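Local coordinates for Two-component system response regulator/GGDEF domain protein (Aeromonas salmonicida, PDB 3LUF) that probably makes cyclic di-GMP from two GTP molecules through a GGDEF domain absent from this construct, which holds its two receiver domains, at residues V175-R189 and R211-N223. Numbering follows the deposited sequence.
Sequences VDYYMPEIDGISLVR and RGLSARYLKQGAN. With MG (magnesium ion), chain F; DMS (dimethyl sulfoxide), chain I.
Helices 184-189 and 213-219 run almost parallel, their axes 11° apart and 9.9 Å at closest approach, with Ile185 and Tyr217 level with each other. The Tyr217 ring wedges in between the helices and reaches the end of strand 175-176. Ile185 CG1 sits over one face of its ring, 4.0 Å from the centroid, while Val188 CG2 meets the ring edge near its plane. The hydroxyl ends deep in the fold, 2.9 Å from Val175 O, and hydrogen-bonds Ile205 O outside the two segments. Gly184 CA passes 3.8 Å from Tyr217 OH.

Toward the outside, Ile185 CD1 lies centrally over one face of the Arg216 guanidinium, 3.4 Å from CZ; a bend at chi3 (60°) folds the arginine back across the isoleucine tip. Leu213 spreads both methyls over one face of the Tyr177 ring, CD2 3.8 Å from its centroid. With CG anti to the backbone N (chi1 168°), that ring runs outward across the leucine at about a right angle. Arg211 NH1 comes near Tyr177 CE2, its guanidinium almost perpendicular to the ring, while its NH2 bridges to Asp209. At the other end, Gln220 OE1 lies 3.0 Å from Arg189 CG, close also to CD, and makes a weak hydrogen bond to His107 of the second subunit; a Schellman motif at Gly221 ends the helix.

Just beyond Val175, Asp176 OD2 and Tyr178 O bind the magnesium ion with Asp132 and three waters; Asp176 is the predicted phosphorylation site. The contact thus packs helix 213-219 against helix 184-194 and the strand end and loop carrying the metal ligands, on one side of the parallel sheet of a CheY-like receiver domain. Beneath, Val188 and Tyr217 rest on strand 201-207; Leu187 packs against helix 157-166, and Leu218 against strand 224-228 and Cys237 of the second subunit.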
loop_
_atom_site.group_PDB
_atom_site.type_symbol
_atom_site.label_atom_id
_atom_site.label_comp_id
_atom_site.label_asym_id
_atom_site.label_seq_id
_atom_site.Cartn_x
_atom_site.Cartn_y
_atom_site.Cartn_z
ATOM N N VAL B 175 -13.343 5.879 -0.248
ATOM C CA VAL B 175 -14.734 5.581 0.153
ATOM C C VAL B 175 -14.879 5.404 1.660
ATOM O O VAL B 175 -14.325 4.495 2.234
ATOM C CB VAL B 175 -15.238 4.286 -0.542
ATOM C CG1 VAL B 175 -16.692 4.015 -0.148
ATOM C CG2 VAL B 175 -15.158 4.436 -2.046
ATOM N N ASP B 176 -15.674 6.281 2.263
ATOM C CA ASP B 176 -16.085 6.184 3.654
ATOM C C ASP B 176 -17.059 5.037 3.826
ATOM O O ASP B 176 -18.034 4.915 3.071
ATOM C CB ASP B 176 -16.773 7.508 4.025
ATOM C CG ASP B 176 -17.288 7.543 5.457
ATOM O OD1 ASP B 176 -16.685 6.919 6.351
ATOM O OD2 ASP B 176 -18.322 8.216 5.662
ATOM N N TYR B 177 -16.846 4.211 4.848
ATOM C CA TYR B 177 -17.790 3.148 5.088
ATOM C C TYR B 177 -19.146 3.657 5.611
ATOM O O TYR B 177 -20.190 3.334 5.048
ATOM C CB TYR B 177 -17.223 2.064 6.000
ATOM C CG TYR B 177 -18.314 1.125 6.454
ATOM C CD1 TYR B 177 -18.781 0.118 5.620
ATOM C CD2 TYR B 177 -18.925 1.293 7.696
ATOM C CE1 TYR B 177 -19.801 -0.729 6.027
ATOM C CE2 TYR B 177 -19.955 0.447 8.109
ATOM C CZ TYR B 177 -20.377 -0.556 7.280
ATOM O OH TYR B 177 -21.393 -1.396 7.696
ATOM N N TYR B 178 -19.148 4.451 6.677
ATOM C CA TYR B 178 -20.415 4.706 7.349
ATOM C C TYR B 178 -21.123 5.904 6.751
ATOM O O TYR B 178 -20.740 7.047 6.979
ATOM C CB TYR B 178 -20.228 4.820 8.874
ATOM C CG TYR B 178 -21.522 4.863 9.634
ATOM C CD1 TYR B 178 -22.569 3.982 9.330
ATOM C CD2 TYR B 178 -21.714 5.788 10.661
ATOM C CE1 TYR B 178 -23.780 4.026 10.031
ATOM C CE2 TYR B 178 -22.916 5.845 11.361
ATOM C CZ TYR B 178 -23.936 4.960 11.050
ATOM O OH TYR B 178 -25.121 5.027 11.759
HETATM N N MSE B 179 -22.135 5.614 5.942
HETATM C CA MSE B 179 -22.893 6.645 5.237
HETATM C C MSE B 179 -24.351 6.235 5.278
HETATM O O MSE B 179 -24.629 5.057 5.315
HETATM C CB MSE B 179 -22.443 6.758 3.772
HETATM C CG MSE B 179 -20.989 7.265 3.622
HETATM SE SE MSE B 179 -20.454 7.762 1.837
HETATM C CE MSE B 179 -20.510 5.961 0.995
ATOM N N PRO B 180 -25.269 7.211 5.271
ATOM C CA PRO B 180 -26.682 6.798 5.262
ATOM C C PRO B 180 -27.113 6.172 3.918
ATOM O O PRO B 180 -26.533 6.486 2.856
ATOM C CB PRO B 180 -27.438 8.097 5.580
ATOM C CG PRO B 180 -26.469 9.249 5.166
ATOM C CD PRO B 180 -25.086 8.673 5.419
ATOM N N GLU B 181 -28.067 5.243 4.011
ATOM C CA GLU B 181 -28.764 4.599 2.881
ATOM C C GLU B 181 -27.953 3.526 2.155
ATOM O O GLU B 181 -28.376 2.371 2.044
ATOM C CB GLU B 181 -29.284 5.642 1.876
ATOM C CG GLU B 181 -30.415 5.073 1.013
ATOM C CD GLU B 181 -30.603 5.757 -0.340
ATOM O OE1 GLU B 181 -29.949 6.783 -0.654
ATOM O OE2 GLU B 181 -31.442 5.230 -1.106
ATOM N N ILE B 182 -26.784 3.921 1.651
ATOM C CA ILE B 182 -25.900 3.018 0.926
ATOM C C ILE B 182 -24.513 3.152 1.551
ATOM O O ILE B 182 -23.883 4.197 1.426
ATOM C CB ILE B 182 -25.840 3.393 -0.584
ATOM C CG1 ILE B 182 -27.251 3.375 -1.182
ATOM C CG2 ILE B 182 -24.886 2.450 -1.362
ATOM C CD1 ILE B 182 -27.392 4.129 -2.485
ATOM N N ASP B 183 -24.041 2.110 2.226
ATOM C CA ASP B 183 -22.750 2.210 2.866
ATOM C C ASP B 183 -21.620 2.049 1.886
ATOM O O ASP B 183 -21.854 1.720 0.727
ATOM C CB ASP B 183 -22.627 1.264 4.050
ATOM C CG ASP B 183 -22.615 -0.216 3.677
ATOM O OD1 ASP B 183 -21.886 -0.676 2.779
ATOM O OD2 ASP B 183 -23.317 -0.978 4.361
ATOM N N GLY B 184 -20.398 2.247 2.370
ATOM C CA GLY B 184 -19.202 2.204 1.518
ATOM C C GLY B 184 -19.000 0.865 0.823
ATOM O O GLY B 184 -18.558 0.814 -0.329
ATOM N N ILE B 185 -19.245 -0.236 1.525
ATOM C CA ILE B 185 -18.982 -1.541 0.936
ATOM C C ILE B 185 -19.990 -1.818 -0.180
ATOM O O ILE B 185 -19.616 -2.365 -1.233
ATOM C CB ILE B 185 -18.940 -2.663 2.006
ATOM C CG1 ILE B 185 -17.706 -2.491 2.873
ATOM C CG2 ILE B 185 -18.839 -4.021 1.349
ATOM C CD1 ILE B 185 -17.810 -3.116 4.235
ATOM N N SER B 186 -21.235 -1.401 0.027
ATOM C CA SER B 186 -22.247 -1.473 -1.015
ATOM C C SER B 186 -21.875 -0.664 -2.249
ATOM O O SER B 186 -22.075 -1.109 -3.368
ATOM C CB SER B 186 -23.590 -0.973 -0.494
ATOM O OG SER B 186 -24.097 -1.887 0.426
ATOM N N LEU B 187 -21.329 0.526 -2.037
ATOM C CA LEU B 187 -20.873 1.329 -3.160
ATOM C C LEU B 187 -19.738 0.595 -3.873
ATOM O O LEU B 187 -19.682 0.547 -5.094
ATOM C CB LEU B 187 -20.414 2.730 -2.716
ATOM C CG LEU B 187 -19.791 3.627 -3.789
ATOM C CD1 LEU B 187 -20.751 3.927 -4.958
ATOM C CD2 LEU B 187 -19.353 4.930 -3.101
ATOM N N VAL B 188 -18.801 0.057 -3.109
ATOM C CA VAL B 188 -17.709 -0.679 -3.761
ATOM C C VAL B 188 -18.248 -1.873 -4.593
ATOM O O VAL B 188 -17.822 -2.093 -5.721
ATOM C CB VAL B 188 -16.679 -1.117 -2.716
ATOM C CG1 VAL B 188 -15.685 -2.034 -3.321
ATOM C CG2 VAL B 188 -15.982 0.144 -2.170
ATOM N N ARG B 189 -19.185 -2.629 -4.037
ATOM C CA ARG B 189 -19.810 -3.718 -4.812
ATOM C C ARG B 189 -20.416 -3.213 -6.142
ATOM O O ARG B 189 -20.200 -3.847 -7.178
ATOM C CB ARG B 189 -20.868 -4.470 -3.982
ATOM C CG ARG B 189 -20.321 -5.199 -2.751
ATOM C CD ARG B 189 -21.308 -6.315 -2.234
ATOM N NE ARG B 189 -22.658 -5.784 -2.040
ATOM C CZ ARG B 189 -23.058 -5.098 -0.969
ATOM N NH1 ARG B 189 -22.218 -4.862 0.053
ATOM N NH2 ARG B 189 -24.306 -4.639 -0.923
ATOM N N ARG B 211 -16.027 -5.221 13.331
ATOM C CA ARG B 211 -16.780 -5.430 12.078
ATOM C C ARG B 211 -15.905 -5.888 10.909
ATOM O O ARG B 211 -16.435 -6.317 9.865
ATOM C CB ARG B 211 -17.598 -4.191 11.707
ATOM C CG ARG B 211 -18.769 -3.925 12.651
ATOM C CD ARG B 211 -19.337 -2.541 12.417
ATOM N NE ARG B 211 -18.325 -1.509 12.613
ATOM C CZ ARG B 211 -18.500 -0.221 12.326
ATOM N NH1 ARG B 211 -19.662 0.211 11.843
ATOM N NH2 ARG B 211 -17.508 0.641 12.533
ATOM N N GLY B 212 -14.578 -5.810 11.095
ATOM C CA GLY B 212 -13.576 -6.275 10.121
ATOM C C GLY B 212 -13.739 -5.607 8.759
ATOM O O GLY B 212 -13.736 -6.269 7.718
ATOM N N LEU B 213 -13.872 -4.291 8.781
ATOM C CA LEU B 213 -14.298 -3.572 7.589
ATOM C C LEU B 213 -13.242 -3.566 6.477
ATOM O O LEU B 213 -13.586 -3.723 5.293
ATOM C CB LEU B 213 -14.844 -2.188 7.937
ATOM C CG LEU B 213 -16.152 -2.138 8.760
ATOM C CD1 LEU B 213 -16.443 -0.743 9.298
ATOM C CD2 LEU B 213 -17.385 -2.691 7.999
ATOM N N SER B 214 -11.973 -3.391 6.842
ATOM C CA SER B 214 -10.902 -3.435 5.838
ATOM C C SER B 214 -10.925 -4.744 5.059
ATOM O O SER B 214 -10.837 -4.745 3.838
ATOM C CB SER B 214 -9.520 -3.233 6.457
ATOM O OG SER B 214 -9.311 -1.880 6.772
ATOM N N ALA B 215 -11.042 -5.863 5.765
ATOM C CA ALA B 215 -11.110 -7.167 5.096
ATOM C C ALA B 215 -12.324 -7.260 4.164
ATOM O O ALA B 215 -12.228 -7.801 3.074
ATOM C CB ALA B 215 -11.144 -8.314 6.128
ATOM N N ARG B 216 -13.456 -6.731 4.597
ATOM C CA ARG B 216 -14.665 -6.783 3.798
ATOM C C ARG B 216 -14.478 -5.963 2.517
ATOM O O ARG B 216 -14.828 -6.410 1.433
ATOM C CB ARG B 216 -15.857 -6.250 4.596
ATOM C CG ARG B 216 -16.457 -7.246 5.600
ATOM C CD ARG B 216 -17.728 -6.671 6.282
ATOM N NE ARG B 216 -18.797 -6.350 5.328
ATOM C CZ ARG B 216 -19.834 -5.546 5.590
ATOM N NH1 ARG B 216 -19.946 -4.960 6.776
ATOM N NH2 ARG B 216 -20.757 -5.313 4.665
ATOM N N TYR B 217 -13.890 -4.776 2.660
ATOM C CA TYR B 217 -13.548 -3.967 1.497
ATOM C C TYR B 217 -12.657 -4.730 0.528
ATOM O O TYR B 217 -12.924 -4.755 -0.675
ATOM C CB TYR B 217 -12.818 -2.702 1.930
ATOM C CG TYR B 217 -13.649 -1.469 2.217
ATOM C CD1 TYR B 217 -14.545 -0.951 1.282
ATOM C CD2 TYR B 217 -13.473 -0.763 3.421
ATOM C CE1 TYR B 217 -15.262 0.214 1.567
ATOM C CE2 TYR B 217 -14.167 0.411 3.689
ATOM C CZ TYR B 217 -15.039 0.894 2.776
ATOM O OH TYR B 217 -15.701 2.067 3.068
ATOM N N LEU B 218 -11.577 -5.316 1.046
ATOM C CA LEU B 218 -10.623 -6.053 0.216
ATOM C C LEU B 218 -11.259 -7.244 -0.526
ATOM O O LEU B 218 -11.027 -7.437 -1.749
ATOM C CB LEU B 218 -9.398 -6.464 1.061
ATOM C CG LEU B 218 -8.513 -5.282 1.483
ATOM C CD1 LEU B 218 -7.468 -5.758 2.551
ATOM C CD2 LEU B 218 -7.806 -4.699 0.257
ATOM N N LYS B 219 -12.066 -8.025 0.198
ATOM C CA LYS B 219 -12.747 -9.179 -0.385
ATOM C C LYS B 219 -13.756 -8.773 -1.447
ATOM O O LYS B 219 -14.040 -9.550 -2.374
ATOM C CB LYS B 219 -13.450 -10.023 0.700
ATOM C CG LYS B 219 -12.501 -10.656 1.711
ATOM C CD LYS B 219 -11.703 -11.804 1.137
ATOM C CE LYS B 219 -10.813 -12.386 2.222
ATOM N NZ LYS B 219 -9.565 -12.887 1.637
ATOM N N GLN B 220 -14.283 -7.555 -1.315
ATOM C CA GLN B 220 -15.202 -7.011 -2.304
ATOM C C GLN B 220 -14.531 -6.334 -3.488
ATOM O O GLN B 220 -15.219 -5.823 -4.362
ATOM C CB GLN B 220 -16.197 -6.051 -1.681
ATOM C CG GLN B 220 -17.202 -6.741 -0.787
ATOM C CD GLN B 220 -18.089 -7.732 -1.520
ATOM O OE1 GLN B 220 -18.415 -7.570 -2.712
ATOM N NE2 GLN B 220 -18.468 -8.778 -0.816
ATOM N N GLY B 221 -13.201 -6.299 -3.519
ATOM C CA GLY B 221 -12.506 -5.765 -4.690
ATOM C C GLY B 221 -11.849 -4.398 -4.523
ATOM O O GLY B 221 -11.261 -3.866 -5.494
ATOM N N ALA B 222 -11.894 -3.826 -3.326
ATOM C CA ALA B 222 -11.098 -2.615 -3.114
ATOM C C ALA B 222 -9.611 -2.937 -3.329
ATOM O O ALA B 222 -9.142 -4.041 -3.018
ATOM C CB ALA B 222 -11.317 -2.051 -1.717
ATOM N N ASN B 223 -8.876 -2.002 -3.921
ATOM C CA ASN B 223 -7.417 -2.186 -4.108
ATOM C C ASN B 223 -6.657 -2.133 -2.801
ATOM O O ASN B 223 -5.608 -2.765 -2.668
ATOM C CB ASN B 223 -6.835 -1.084 -5.016
ATOM C CG ASN B 223 -7.488 -1.020 -6.392
ATOM O OD1 ASN B 223 -8.711 -0.829 -6.538
ATOM N ND2 ASN B 223 -6.653 -1.153 -7.420
HETATM MG MG MG F . -19.409 8.639 7.267
HETATM S S DMS I . -26.702 -0.652 3.165
HETATM O O DMS I . -25.372 -0.200 2.043
HETATM C C1 DMS I . -26.403 -2.291 3.898
HETATM C C2 DMS I . -26.598 0.371 4.665
HETATM O O HOH W 1 -18.029 7.576 8.464
HETATM O O HOH W 2 -20.547 9.195 8.974
HETATM O O HOH W 3 -18.181 10.334 7.554
#